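Local coordinates for protein phosphonate monoester hydrolase (Ruegeria pomeroyi, PDB 4UPK) that is a hydrolase of the sulfatase family, in the alkaline phosphatase clan, modelled as an assembly of four chains, at residues 53-58 and 256-262; 76-80 and 366-370; 431-437 and 457-463. All blocks are in the same frame, centred on the assembly; numbering follows the deposited sequence.

How the interactions relate
Interactions 2 and 3 are buried and touch each other, their centres 10 Å apart; interaction 1 is only partly buried, and its nearest atoms lie about 8 Å from interaction 2 and about 17 Å from interaction 3. Interaction 1 joins two loops through proline, leucine, histidine and tyrosine side chains, with a single hydrogen bond between the segments. Interaction 2 links the end of strand 70-76 to the chain leading into strand 372-375, mostly with rings and an amide. Interaction 3 pairs two strands of the separate antiparallel sheet. Interactions 2 and 3 meet where Ser77 O and Val78 O probably bond to Ser433 OG and Glu434 N, and where Tyr368 packs on Arg463.

Interaction 1 (53-58 and 256-262); sequences LADHVE and YDPAKLP
Tyr256 reaches across from 256-262 and ends at the backbone of Glu58. Its CB points at the opposite segment, and with CG anti to the carbonyl carbon (chi1 -55°) the ring extends past His56 and Val57. CG, CD1 and CE1 lie beneath the carbonyl of His56, whose O stands 3.8 Å above the ring plane, displaced from the centre toward the rim. On the other branch, CE2 meets a methyl group, Val57 CG2, at 4.0 Å. CZ passes close to Val57 CA, and beyond it Tyr256 OH accepts a nearly straight hydrogen bond from Glu58 N, 2.9 Å long with an angle of 172° at the hydrogen. The same hydroxyl is hydrogen-bonded to Thr318 of the long helix 303-333, which also receives the side chain of Val57; the phenol tip therefore ties the loop between helices 46-49 and 60-67 to both its own loop and that helix. In this sulfatase-type fold the contact joins two loops remote in sequence, one of them with a short 3-10 turn at 54-56. At the other end of the contact Pro262 lies over the imidazole of His56: its CD is 3.6 Å from the ring centroid and only 3° off the normal, a CH-pi contact over the face. Pro262 CG extends the apolar patch to Leu53 CD2 at 4.0 Å. Leu261 packs beside His56, its CD2 against His56 CB at 3.8 Å. Between Tyr256 and Leu261 the chain folds back through an Asx turn, in which Asp257 OD1 accepts from Ala259 N at 3.1 Å, while Asp257 OD2 forms a long salt bridge with Lys260 NZ.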
ATOM      1  N   LEU A  53     -34.807 -32.067 -17.846  1.00 19.18           N
ATOM      2  CA  LEU A  53     -33.907 -33.196 -17.601  1.00 18.59           C
ATOM      3  C   LEU A  53     -34.050 -33.835 -16.209  1.00 21.51           C
ATOM      4  O   LEU A  53     -33.472 -34.891 -15.974  1.00 20.36           O
ATOM      5  CB  LEU A  53     -32.440 -32.769 -17.852  1.00 18.04           C
ATOM      6  CG  LEU A  53     -31.972 -32.584 -19.316  1.00 22.05           C
ATOM      7  CD1 LEU A  53     -30.571 -31.997 -19.355  1.00 21.75           C
ATOM      8  CD2 LEU A  53     -31.971 -33.918 -20.106  1.00 24.82           C
ATOM      9  N   ALA A  54     -34.811 -33.192 -15.297  1.00 19.81           N
ATOM     10  CA  ALA A  54     -35.022 -33.633 -13.912  1.00 20.47           C
ATOM     11  C   ALA A  54     -35.468 -35.092 -13.763  1.00 25.19           C
ATOM     12  O   ALA A  54     -34.929 -35.805 -12.913  1.00 26.26           O
ATOM     13  CB  ALA A  54     -35.982 -32.687 -13.190  1.00 21.47           C
ATOM     14  N   ASP A  55     -36.399 -35.556 -14.617  1.00 20.89           N
ATOM     15  CA  ASP A  55     -36.909 -36.939 -14.595  1.00 19.92           C
ATOM     16  C   ASP A  55     -35.926 -37.987 -15.130  1.00 22.47           C
ATOM     17  O   ASP A  55     -36.225 -39.180 -15.075  1.00 23.47           O
ATOM     18  CB  ASP A  55     -38.252 -37.038 -15.330  1.00 21.74           C
ATOM     19  CG  ASP A  55     -39.414 -36.325 -14.641  1.00 36.94           C
ATOM     20  OD1 ASP A  55     -39.375 -36.183 -13.378  1.00 34.98           O
ATOM     21  OD2 ASP A  55     -40.382 -35.932 -15.356  1.00 43.49           O
ATOM     22  N   HIS A  56     -34.769 -37.556 -15.642  1.00 17.71           N
ATOM     23  CA  HIS A  56     -33.749 -38.441 -16.217  1.00 16.40           C
ATOM     24  C   HIS A  56     -32.488 -38.532 -15.379  1.00 20.16           C
ATOM     25  O   HIS A  56     -31.488 -39.096 -15.835  1.00 20.96           O
ATOM     26  CB  HIS A  56     -33.448 -38.020 -17.668  1.00 16.43           C
ATOM     27  CG  HIS A  56     -34.675 -38.030 -18.527  1.00 19.72           C
ATOM     28  ND1 HIS A  56     -35.421 -36.884 -18.713  1.00 20.92           N
ATOM     29  CD2 HIS A  56     -35.319 -39.072 -19.112  1.00 21.64           C
ATOM     30  CE1 HIS A  56     -36.453 -37.241 -19.461  1.00 20.79           C
ATOM     31  NE2 HIS A  56     -36.439 -38.549 -19.721  1.00 21.78           N
ATOM     32  N   VAL A  57     -32.527 -37.990 -14.146  1.00 15.29           N
ATOM     33  CA  VAL A  57     -31.384 -37.980 -13.235  1.00 14.97           C
ATOM     34  C   VAL A  57     -31.852 -38.016 -11.760  1.00 20.05           C
ATOM     35  O   VAL A  57     -32.836 -37.368 -11.391  1.00 21.22           O
ATOM     36  CB  VAL A  57     -30.375 -36.818 -13.555  1.00 18.46           C
ATOM     37  CG1 VAL A  57     -31.003 -35.429 -13.388  1.00 16.80           C
ATOM     38  CG2 VAL A  57     -29.081 -36.945 -12.743  1.00 18.36           C
ATOM     39  N   GLU A  58     -31.138 -38.785 -10.928  1.00 15.50           N
ATOM     40  CA  GLU A  58     -31.427 -38.912  -9.510  1.00 13.84           C
ATOM     41  C   GLU A  58     -30.599 -37.927  -8.739  1.00 16.47           C
ATOM     42  O   GLU A  58     -29.379 -38.036  -8.731  1.00 13.89           O
ATOM     43  CB  GLU A  58     -31.160 -40.345  -8.992  1.00 14.91           C
ATOM     44  CG  GLU A  58     -31.821 -41.468  -9.785  1.00 21.15           C
ATOM     45  CD  GLU A  58     -33.321 -41.393  -9.963  1.00 32.82           C
ATOM     46  OE1 GLU A  58     -34.030 -41.182  -8.957  1.00 34.43           O
ATOM     47  OE2 GLU A  58     -33.791 -41.573 -11.109  1.00 33.54           O
ATOM     48  N   TYR A 256     -27.051 -44.473 -16.370  1.00 20.61           N
ATOM     49  CA  TYR A 256     -28.074 -43.948 -17.277  1.00 20.22           C
ATOM     50  C   TYR A 256     -27.795 -44.443 -18.696  1.00 24.10           C
ATOM     51  O   TYR A 256     -26.671 -44.358 -19.188  1.00 23.55           O
ATOM     52  CB  TYR A 256     -28.174 -42.397 -17.210  1.00 19.93           C
ATOM     53  CG  TYR A 256     -28.421 -41.870 -15.807  1.00 19.46           C
ATOM     54  CD1 TYR A 256     -29.501 -42.325 -15.046  1.00 20.76           C
ATOM     55  CD2 TYR A 256     -27.550 -40.959 -15.220  1.00 18.58           C
ATOM     56  CE1 TYR A 256     -29.721 -41.858 -13.751  1.00 19.61           C
ATOM     57  CE2 TYR A 256     -27.763 -40.486 -13.929  1.00 18.75           C
ATOM     58  CZ  TYR A 256     -28.842 -40.946 -13.192  1.00 23.06           C
ATOM     59  OH  TYR A 256     -29.046 -40.486 -11.911  1.00 22.53           O
ATOM     60  N   ASP A 257     -28.816 -45.019 -19.320  1.00 21.70           N
ATOM     61  CA  ASP A 257     -28.735 -45.553 -20.670  1.00 21.57           C
ATOM     62  C   ASP A 257     -28.844 -44.390 -21.660  1.00 23.51           C
ATOM     63  O   ASP A 257     -29.871 -43.713 -21.653  1.00 23.25           O
ATOM     64  CB  ASP A 257     -29.858 -46.590 -20.892  1.00 23.95           C
ATOM     65  CG  ASP A 257     -29.871 -47.328 -22.221  1.00 30.41           C
ATOM     66  OD1 ASP A 257     -29.030 -47.014 -23.093  1.00 29.80           O
ATOM     67  OD2 ASP A 257     -30.732 -48.199 -22.392  1.00 39.78           O
ATOM     68  N   PRO A 258     -27.811 -44.156 -22.526  1.00 19.27           N
ATOM     69  CA  PRO A 258     -27.890 -43.055 -23.512  1.00 18.82           C
ATOM     70  C   PRO A 258     -29.054 -43.188 -24.509  1.00 22.73           C
ATOM     71  O   PRO A 258     -29.548 -42.174 -25.013  1.00 22.04           O
ATOM     72  CB  PRO A 258     -26.548 -43.148 -24.234  1.00 20.75           C
ATOM     73  CG  PRO A 258     -25.630 -43.849 -23.270  1.00 24.07           C
ATOM     74  CD  PRO A 258     -26.522 -44.872 -22.641  1.00 20.00           C
ATOM     75  N   ALA A 259     -29.510 -44.432 -24.749  1.00 19.52           N
ATOM     76  CA  ALA A 259     -30.620 -44.769 -25.648  1.00 20.36           C
ATOM     77  C   ALA A 259     -31.993 -44.402 -25.088  1.00 25.22           C
ATOM     78  O   ALA A 259     -32.957 -44.344 -25.859  1.00 25.56           O
ATOM     79  CB  ALA A 259     -30.575 -46.248 -26.000  1.00 21.33           C
ATOM     80  N   LYS A 260     -32.087 -44.131 -23.762  1.00 20.94           N
ATOM     81  CA  LYS A 260     -33.366 -43.794 -23.112  1.00 20.47           C
ATOM     82  C   LYS A 260     -33.447 -42.331 -22.674  1.00 23.56           C
ATOM     83  O   LYS A 260     -34.450 -41.884 -22.106  1.00 24.07           O
ATOM     84  CB  LYS A 260     -33.658 -44.774 -21.960  1.00 23.45           C
ATOM     85  CG  LYS A 260     -33.945 -46.201 -22.441  1.00 40.07           C
ATOM     86  CD  LYS A 260     -33.796 -47.229 -21.328  1.00 56.56           C
ATOM     87  CE  LYS A 260     -33.994 -48.640 -21.833  1.00 68.77           C
ATOM     88  NZ  LYS A 260     -33.731 -49.645 -20.776  1.00 78.27           N
ATOM     89  N   LEU A 261     -32.406 -41.567 -22.989  1.00 18.28           N
ATOM     90  CA  LEU A 261     -32.365 -40.164 -22.654  1.00 17.17           C
ATOM     91  C   LEU A 261     -33.010 -39.328 -23.763  1.00 23.47           C
ATOM     92  O   LEU A 261     -32.962 -39.728 -24.936  1.00 23.72           O
ATOM     93  CB  LEU A 261     -30.906 -39.729 -22.476  1.00 16.42           C
ATOM     94  CG  LEU A 261     -30.163 -40.194 -21.212  1.00 19.65           C
ATOM     95  CD1 LEU A 261     -28.804 -39.592 -21.187  1.00 19.85           C
ATOM     96  CD2 LEU A 261     -30.891 -39.777 -19.936  1.00 19.43           C
ATOM     97  N   PRO A 262     -33.597 -38.151 -23.447  1.00 20.03           N
ATOM     98  CA  PRO A 262     -34.111 -37.308 -24.543  1.00 19.99           C
ATOM     99  C   PRO A 262     -32.923 -36.728 -25.330  1.00 22.87           C
ATOM    100  O   PRO A 262     -31.835 -36.559 -24.778  1.00 20.65           O
ATOM    101  CB  PRO A 262     -34.892 -36.199 -23.818  1.00 21.45           C
ATOM    102  CG  PRO A 262     -34.312 -36.129 -22.454  1.00 24.82           C
ATOM    103  CD  PRO A 262     -33.736 -37.486 -22.126  1.00 20.60           C
TER

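Interaction 2 (76-80 and 366-370); sequences YSVTN and AAYHT
The rings of Tyr76 and His369 lie nearly parallel in an offset stack, their planes 11° apart and their centroids separated by 4.6 Å. The displacement puts the phenol oxygen rather than the phenol ring over the imidazole: Tyr76 OH sits 3.8 Å above the centre of the His369 ring, whereas His369 CD2 lies toward the rim of the tyrosine. His369 holds CG anti to its own nitrogen (chi1 -160°), which brings the imidazole alongside the phenol; its CB also touches the ring, 3.6 Å from Tyr76 CE2. Rotation of the imidazole is restrained at its far end, where NE2 is hydrogen-bonded to Arg73 O. Next to the stack, the backbones of Tyr76 and His369 form a single beta bridge, and Ser77 N donates to Tyr368 O at 2.9 Å. This is where strand 70-76 runs out of the central mixed sheet, just ahead of the point at which the chain enters strand 372-375, its antiparallel neighbour. The next pair is set more steeply. The amide of Asn80 is inclined by 60° to the ring of Tyr368, and its nitrogen hangs over one face near the rim, Asn80 ND2 being 3.2 Å from Tyr368 CE2. That same nitrogen donates to Ala367 O at 3.0 Å, with the acceptor close to the amide plane, a bond that helps set how the amide is turned over the ring. Tyr368 OH in turn is hydrogen-bonded to Thr362 O. Beside the ring, Ser77 turns its CB toward Tyr368 while its hydroxyl, on the far side of CB from the backbone nitrogen, donates forward to Thr79 O at 2.7 Å; Ser77 OG is also hydrogen-bonded to Ser85 of helix 82-91.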
ATOM      1  N   TYR A  76     -29.878 -16.779 -12.736  1.00 14.60           N
ATOM      2  CA  TYR A  76     -28.948 -16.737 -13.854  1.00 12.47           C
ATOM      3  C   TYR A  76     -27.590 -16.221 -13.482  1.00 15.60           C
ATOM      4  O   TYR A  76     -27.474 -15.283 -12.703  1.00 15.22           O
ATOM      5  CB  TYR A  76     -29.545 -15.881 -15.002  1.00 12.18           C
ATOM      6  CG  TYR A  76     -30.788 -16.483 -15.617  1.00 12.65           C
ATOM      7  CD1 TYR A  76     -32.039 -16.306 -15.031  1.00 14.87           C
ATOM      8  CD2 TYR A  76     -30.719 -17.247 -16.779  1.00 11.93           C
ATOM      9  CE1 TYR A  76     -33.173 -16.955 -15.526  1.00 11.57           C
ATOM     10  CE2 TYR A  76     -31.861 -17.857 -17.312  1.00 11.66           C
ATOM     11  CZ  TYR A  76     -33.086 -17.702 -16.679  1.00 16.23           C
ATOM     12  OH  TYR A  76     -34.235 -18.276 -17.179  1.00 23.36           O
ATOM     13  N   SER A  77     -26.547 -16.828 -14.073  1.00 13.53           N
ATOM     14  CA  SER A  77     -25.169 -16.359 -13.935  1.00 13.29           C
ATOM     15  C   SER A  77     -25.105 -14.993 -14.684  1.00 16.75           C
ATOM     16  O   SER A  77     -25.722 -14.871 -15.743  1.00 16.89           O
ATOM     17  CB  SER A  77     -24.213 -17.361 -14.577  1.00 14.36           C
ATOM     18  OG  SER A  77     -22.885 -16.886 -14.456  1.00 22.80           O
ATOM     19  N   VAL A  78     -24.426 -13.968 -14.129  1.00 12.77           N
ATOM     20  CA  VAL A  78     -24.328 -12.651 -14.774  1.00 11.97           C
ATOM     21  C   VAL A  78     -23.184 -12.593 -15.777  1.00 18.66           C
ATOM     22  O   VAL A  78     -23.042 -11.611 -16.513  1.00 19.27           O
ATOM     23  CB  VAL A  78     -24.318 -11.441 -13.795  1.00 15.46           C
ATOM     24  CG1 VAL A  78     -25.448 -11.532 -12.785  1.00 14.93           C
ATOM     25  CG2 VAL A  78     -22.963 -11.283 -13.096  1.00 14.60           C
ATOM     26  N   THR A  79     -22.351 -13.632 -15.801  1.00 16.27           N
ATOM     27  CA  THR A  79     -21.239 -13.687 -16.742  1.00 16.04           C
ATOM     28  C   THR A  79     -20.721 -15.074 -16.947  1.00 18.51           C
ATOM     29  O   THR A  79     -21.080 -15.970 -16.201  1.00 19.27           O
ATOM     30  CB  THR A  79     -20.156 -12.612 -16.490  1.00 16.82           C
ATOM     31  OG1 THR A  79     -19.261 -12.574 -17.602  1.00 17.42           O
ATOM     32  CG2 THR A  79     -19.411 -12.826 -15.209  1.00  9.30           C
ATOM     33  N   ASN A  80     -19.858 -15.233 -17.949  1.00 13.50           N
ATOM     34  CA  ASN A  80     -19.235 -16.490 -18.308  1.00 13.80           C
ATOM     35  C   ASN A  80     -17.859 -16.249 -18.985  1.00 19.96           C
ATOM     36  O   ASN A  80     -17.623 -15.156 -19.548  1.00 18.37           O
ATOM     37  CB  ASN A  80     -20.164 -17.275 -19.240  1.00 16.43           C
ATOM     38  CG  ASN A  80     -20.867 -18.407 -18.562  1.00 28.88           C
ATOM     39  OD1 ASN A  80     -20.247 -19.210 -17.880  1.00 25.52           O
ATOM     40  ND2 ASN A  80     -22.154 -18.546 -18.804  1.00  8.05           N
ATOM     41  N   ALA A 366     -29.442 -21.989 -21.269  1.00 18.35           N
ATOM     42  CA  ALA A 366     -28.846 -23.207 -20.704  1.00 17.92           C
ATOM     43  C   ALA A 366     -27.397 -22.996 -20.201  1.00 18.51           C
ATOM     44  O   ALA A 366     -26.982 -23.659 -19.257  1.00 15.68           O
ATOM     45  CB  ALA A 366     -28.932 -24.363 -21.702  1.00 18.53           C
ATOM     46  N   ALA A 367     -26.677 -22.013 -20.778  1.00 16.02           N
ATOM     47  CA  ALA A 367     -25.306 -21.661 -20.378  1.00 15.38           C
ATOM     48  C   ALA A 367     -25.252 -20.813 -19.077  1.00 17.20           C
ATOM     49  O   ALA A 367     -24.179 -20.710 -18.481  1.00 16.61           O
ATOM     50  CB  ALA A 367     -24.611 -20.921 -21.515  1.00 15.82           C
ATOM     51  N   TYR A 368     -26.400 -20.219 -18.645  1.00 13.43           N
ATOM     52  CA  TYR A 368     -26.502 -19.289 -17.507  1.00 13.55           C
ATOM     53  C   TYR A 368     -27.479 -19.701 -16.441  1.00 15.84           C
ATOM     54  O   TYR A 368     -27.217 -19.411 -15.281  1.00 16.41           O
ATOM     55  CB  TYR A 368     -26.849 -17.840 -17.970  1.00 14.49           C
ATOM     56  CG  TYR A 368     -25.900 -17.294 -19.006  1.00 16.06           C
ATOM     57  CD1 TYR A 368     -26.095 -17.550 -20.358  1.00 18.07           C
ATOM     58  CD2 TYR A 368     -24.821 -16.486 -18.643  1.00 16.40           C
ATOM     59  CE1 TYR A 368     -25.202 -17.086 -21.321  1.00 16.51           C
ATOM     60  CE2 TYR A 368     -23.928 -16.001 -19.601  1.00 16.55           C
ATOM     61  CZ  TYR A 368     -24.119 -16.316 -20.941  1.00 17.61           C
ATOM     62  OH  TYR A 368     -23.263 -15.871 -21.919  1.00  8.84           O
ATOM     63  N   HIS A 369     -28.623 -20.302 -16.821  1.00 12.56           N
ATOM     64  CA  HIS A 369     -29.662 -20.763 -15.890  1.00 12.96           C
ATOM     65  C   HIS A 369     -29.070 -21.820 -14.916  1.00 18.55           C
ATOM     66  O   HIS A 369     -28.609 -22.893 -15.326  1.00 18.34           O
ATOM     67  CB  HIS A 369     -30.894 -21.302 -16.646  1.00 13.76           C
ATOM     68  CG  HIS A 369     -32.142 -21.353 -15.815  1.00 17.83           C
ATOM     69  ND1 HIS A 369     -33.296 -21.954 -16.286  1.00 20.27           N
ATOM     70  CD2 HIS A 369     -32.383 -20.865 -14.577  1.00 19.89           C
ATOM     71  CE1 HIS A 369     -34.197 -21.805 -15.329  1.00 19.60           C
ATOM     72  NE2 HIS A 369     -33.691 -21.161 -14.279  1.00 19.93           N
ATOM     73  N   THR A 370     -29.000 -21.454 -13.638  1.00 16.50           N
ATOM     74  CA  THR A 370     -28.378 -22.289 -12.604  1.00 15.60           C
ATOM     75  C   THR A 370     -29.281 -22.548 -11.411  1.00 18.59           C
ATOM     76  O   THR A 370     -30.090 -21.689 -11.062  1.00 16.69           O
ATOM     77  CB  THR A 370     -27.020 -21.713 -12.184  1.00 19.47           C
ATOM     78  OG1 THR A 370     -27.125 -20.299 -12.018  1.00 19.35           O
ATOM     79  CG2 THR A 370     -25.959 -21.994 -13.186  1.00 19.33           C
TER

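Interaction 3 (431-437 and 457-463); sequences SFSELDI and GAVAILR
Ser431 and Arg463 form the first of three hydrogen-bonded pairs that join strands 431-436 and 458-463 as antiparallel neighbours. Each of Ser431-Arg463, Ser433-Ile461 and Leu435-Val459 exchanges two backbone bonds, the shortest including Ile461 N to Ser433 O at 2.8 Å. Past the strand ends Ile437 N adds a nearly straight bond of 2.7 Å to Gly457 O. At the intervening non-hydrogen-bonded pairs, CA-H...O contacts link the strands, as from Phe432 CA to Ile461 O. The side-chain polar contacts gather on the face of Ser431 and Ser433. Arg463 runs extended from CG to NE and turns its guanidinium edge to both hydroxyls: NH1 donates to Ser431 OG at 3.1 Å, while NH1 and NH2 together grip Ser433 OG, each at 2.9 Å; the same Ser433 OG is also hydrogen-bonded to Ser77 O. Ser431 reaches the guanidinium with OG lodged between its nitrogen and carbonyl carbon (chi1 67°). Leu435 CB meets Val459 CB on that face; past the strand end Ile437 CG1 touches Val459 CG2 at 3.9 Å. On the face of Phe432, Glu434 and Asp436, Phe432 CE1 rests 4.1 Å from Ala460 CB, close to where Ala460 packs on Met514 of a second subunit. One water bridges the end, donating to Asp436 OD2 and accepting from Gly457 N at 2.9 Å, while Asp436 OD1 is hydrogen-bonded to Ser438 and salt-bridged to Arg102. Strand 431-436 is, within this chain, an outer strand of a four-stranded antiparallel sheet, and 458-463 pairs on its other side with 467-472. Arg463 NE has a salt bridge to Asp365, so its buried charge is probably balanced by that carboxylate, while the serine bonds, both within 5° of the guanidinium plane, probably limit its rotation.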
ATOM      1  N   SER A 431     -33.270 -10.027 -16.008  1.00 14.95           N
ATOM      2  CA  SER A 431     -31.930 -10.430 -15.578  1.00 12.16           C
ATOM      3  C   SER A 431     -30.923  -9.998 -16.652  1.00 13.87           C
ATOM      4  O   SER A 431     -31.278  -9.749 -17.811  1.00 13.20           O
ATOM      5  CB  SER A 431     -31.859 -11.926 -15.259  1.00 14.98           C
ATOM      6  OG  SER A 431     -32.032 -12.714 -16.426  1.00 20.40           O
ATOM      7  N   PHE A 432     -29.679  -9.846 -16.248  1.00 10.87           N
ATOM      8  CA  PHE A 432     -28.635  -9.353 -17.122  1.00 11.75           C
ATOM      9  C   PHE A 432     -27.357 -10.230 -17.063  1.00 16.63           C
ATOM     10  O   PHE A 432     -26.833 -10.507 -15.974  1.00 17.22           O
ATOM     11  CB  PHE A 432     -28.339  -7.883 -16.723  1.00 13.27           C
ATOM     12  CG  PHE A 432     -27.273  -7.192 -17.525  1.00 14.51           C
ATOM     13  CD1 PHE A 432     -27.587  -6.546 -18.717  1.00 15.91           C
ATOM     14  CD2 PHE A 432     -25.963  -7.142 -17.068  1.00 16.23           C
ATOM     15  CE1 PHE A 432     -26.611  -5.874 -19.438  1.00 16.25           C
ATOM     16  CE2 PHE A 432     -24.991  -6.468 -17.783  1.00 18.04           C
ATOM     17  CZ  PHE A 432     -25.315  -5.855 -18.973  1.00 16.62           C
ATOM     18  N   SER A 433     -26.842 -10.610 -18.233  1.00 11.31           N
ATOM     19  CA  SER A 433     -25.608 -11.395 -18.354  1.00 10.95           C
ATOM     20  C   SER A 433     -24.653 -10.771 -19.361  1.00 14.92           C
ATOM     21  O   SER A 433     -25.082 -10.065 -20.254  1.00 15.51           O
ATOM     22  CB  SER A 433     -25.902 -12.851 -18.735  1.00 14.07           C
ATOM     23  OG  SER A 433     -26.761 -13.446 -17.782  1.00 20.42           O
ATOM     24  N   GLU A 434     -23.363 -11.033 -19.209  1.00 12.69           N
ATOM     25  CA  GLU A 434     -22.313 -10.532 -20.085  1.00 12.14           C
ATOM     26  C   GLU A 434     -21.351 -11.651 -20.503  1.00 15.55           C
ATOM     27  O   GLU A 434     -21.169 -12.641 -19.786  1.00 13.48           O
ATOM     28  CB  GLU A 434     -21.507  -9.415 -19.398  1.00 12.79           C
ATOM     29  CG  GLU A 434     -22.261  -8.120 -19.185  1.00 14.80           C
ATOM     30  CD  GLU A 434     -21.412  -7.059 -18.519  1.00 18.93           C
ATOM     31  OE1 GLU A 434     -20.629  -6.388 -19.228  1.00 14.27           O
ATOM     32  OE2 GLU A 434     -21.413  -7.007 -17.272  1.00 13.18           O
ATOM     33  N   LEU A 435     -20.705 -11.465 -21.656  1.00 13.47           N
ATOM     34  CA  LEU A 435     -19.708 -12.406 -22.168  1.00 13.88           C
ATOM     35  C   LEU A 435     -18.669 -11.596 -22.903  1.00 16.47           C
ATOM     36  O   LEU A 435     -18.938 -10.463 -23.289  1.00 17.00           O
ATOM     37  CB  LEU A 435     -20.384 -13.448 -23.110  1.00 14.39           C
ATOM     38  CG  LEU A 435     -19.586 -14.705 -23.495  1.00 20.27           C
ATOM     39  CD1 LEU A 435     -19.546 -15.718 -22.355  1.00 20.51           C
ATOM     40  CD2 LEU A 435     -20.198 -15.374 -24.728  1.00 24.34           C
ATOM     41  N   ASP A 436     -17.458 -12.129 -23.014  1.00 12.61           N
ATOM     42  CA  ASP A 436     -16.401 -11.471 -23.760  1.00 12.22           C
ATOM     43  C   ASP A 436     -15.866 -12.496 -24.736  1.00 19.84           C
ATOM     44  O   ASP A 436     -15.391 -13.563 -24.313  1.00 20.51           O
ATOM     45  CB  ASP A 436     -15.287 -10.879 -22.867  1.00 13.49           C
ATOM     46  CG  ASP A 436     -14.384  -9.935 -23.649  1.00 21.06           C
ATOM     47  OD1 ASP A 436     -13.636 -10.416 -24.518  1.00 22.44           O
ATOM     48  OD2 ASP A 436     -14.508  -8.712 -23.469  1.00 29.06           O
ATOM     49  N   ILE A 437     -16.015 -12.189 -26.050  1.00 17.51           N
ATOM     50  CA  ILE A 437     -15.615 -13.037 -27.173  1.00 17.03           C
ATOM     51  C   ILE A 437     -14.286 -12.610 -27.828  1.00 23.12           C
ATOM     52  O   ILE A 437     -14.053 -12.895 -29.003  1.00 23.65           O
ATOM     53  CB  ILE A 437     -16.783 -13.348 -28.170  1.00 18.81           C
ATOM     54  CG1 ILE A 437     -17.353 -12.085 -28.830  1.00 18.73           C
ATOM     55  CG2 ILE A 437     -17.867 -14.193 -27.488  1.00 19.05           C
ATOM     56  CD1 ILE A 437     -18.168 -12.321 -29.998  1.00 23.33           C
ATOM     57  N   GLY A 457     -14.911  -7.024 -27.610  1.00 16.65           N
ATOM     58  CA  GLY A 457     -15.328  -8.405 -27.414  1.00 16.23           C
ATOM     59  C   GLY A 457     -16.580  -8.622 -26.580  1.00 20.20           C
ATOM     60  O   GLY A 457     -17.084  -9.745 -26.511  1.00 18.69           O
ATOM     61  N   ALA A 458     -17.090  -7.550 -25.929  1.00 16.95           N
ATOM     62  CA  ALA A 458     -18.254  -7.642 -25.044  1.00 15.39           C
ATOM     63  C   ALA A 458     -19.600  -7.927 -25.693  1.00 18.61           C
ATOM     64  O   ALA A 458     -19.964  -7.360 -26.725  1.00 18.65           O
ATOM     65  CB  ALA A 458     -18.342  -6.432 -24.138  1.00 15.98           C
ATOM     66  N   VAL A 459     -20.333  -8.843 -25.061  1.00 14.68           N
ATOM     67  CA  VAL A 459     -21.678  -9.268 -25.422  1.00 13.07           C
ATOM     68  C   VAL A 459     -22.518  -9.033 -24.152  1.00 18.59           C
ATOM     69  O   VAL A 459     -22.006  -9.194 -23.034  1.00 18.72           O
ATOM     70  CB  VAL A 459     -21.742 -10.753 -25.867  1.00 14.45           C
ATOM     71  CG1 VAL A 459     -23.073 -11.048 -26.539  1.00 13.40           C
ATOM     72  CG2 VAL A 459     -20.593 -11.118 -26.808  1.00 14.11           C
ATOM     73  N   ALA A 460     -23.774  -8.602 -24.328  1.00 13.19           N
ATOM     74  CA  ALA A 460     -24.706  -8.379 -23.236  1.00 12.05           C
ATOM     75  C   ALA A 460     -26.048  -9.032 -23.558  1.00 14.42           C
ATOM     76  O   ALA A 460     -26.456  -9.053 -24.727  1.00 11.19           O
ATOM     77  CB  ALA A 460     -24.872  -6.899 -22.975  1.00 12.37           C
ATOM     78  N   ILE A 461     -26.678  -9.648 -22.523  1.00 12.43           N
ATOM     79  CA  ILE A 461     -27.971 -10.356 -22.607  1.00 12.37           C
ATOM     80  C   ILE A 461     -28.961  -9.745 -21.589  1.00 19.72           C
ATOM     81  O   ILE A 461     -28.609  -9.581 -20.424  1.00 21.33           O
ATOM     82  CB  ILE A 461     -27.804 -11.898 -22.382  1.00 14.14           C
ATOM     83  CG1 ILE A 461     -26.731 -12.537 -23.328  1.00 13.16           C
ATOM     84  CG2 ILE A 461     -29.154 -12.644 -22.462  1.00 13.76           C
ATOM     85  CD1 ILE A 461     -25.922 -13.647 -22.734  1.00 10.66           C
ATOM     86  N   LEU A 462     -30.189  -9.419 -22.026  1.00 16.00           N
ATOM     87  CA  LEU A 462     -31.245  -8.919 -21.145  1.00 15.75           C
ATOM     88  C   LEU A 462     -32.455  -9.855 -21.251  1.00 18.80           C
ATOM     89  O   LEU A 462     -33.019  -9.994 -22.327  1.00 18.98           O
ATOM     90  CB  LEU A 462     -31.628  -7.439 -21.435  1.00 15.01           C
ATOM     91  CG  LEU A 462     -32.573  -6.793 -20.408  1.00 17.86           C
ATOM     92  CD1 LEU A 462     -32.129  -5.393 -20.064  1.00 18.02           C
ATOM     93  CD2 LEU A 462     -34.022  -6.787 -20.897  1.00 17.55           C
ATOM     94  N   ARG A 463     -32.837 -10.496 -20.145  1.00 16.32           N
ATOM     95  CA  ARG A 463     -33.959 -11.433 -20.107  1.00 16.30           C
ATOM     96  C   ARG A 463     -35.156 -10.769 -19.493  1.00 23.84           C
ATOM     97  O   ARG A 463     -35.219 -10.582 -18.285  1.00 24.41           O
ATOM     98  CB  ARG A 463     -33.618 -12.735 -19.366  1.00 12.81           C
ATOM     99  CG  ARG A 463     -32.456 -13.497 -19.987  1.00  9.43           C
ATOM    100  CD  ARG A 463     -32.031 -14.653 -19.136  1.00 14.53           C
ATOM    101  NE  ARG A 463     -30.705 -15.120 -19.532  1.00 22.18           N
ATOM    102  CZ  ARG A 463     -29.568 -14.697 -18.991  1.00 30.70           C
ATOM    103  NH1 ARG A 463     -29.585 -13.823 -17.990  1.00  6.71           N
ATOM    104  NH2 ARG A 463     -28.404 -15.154 -19.439  1.00 22.54           N
TER
HETATM  105  O   HOH W   1     -13.400  -6.491 -25.232  1.00 13.59           O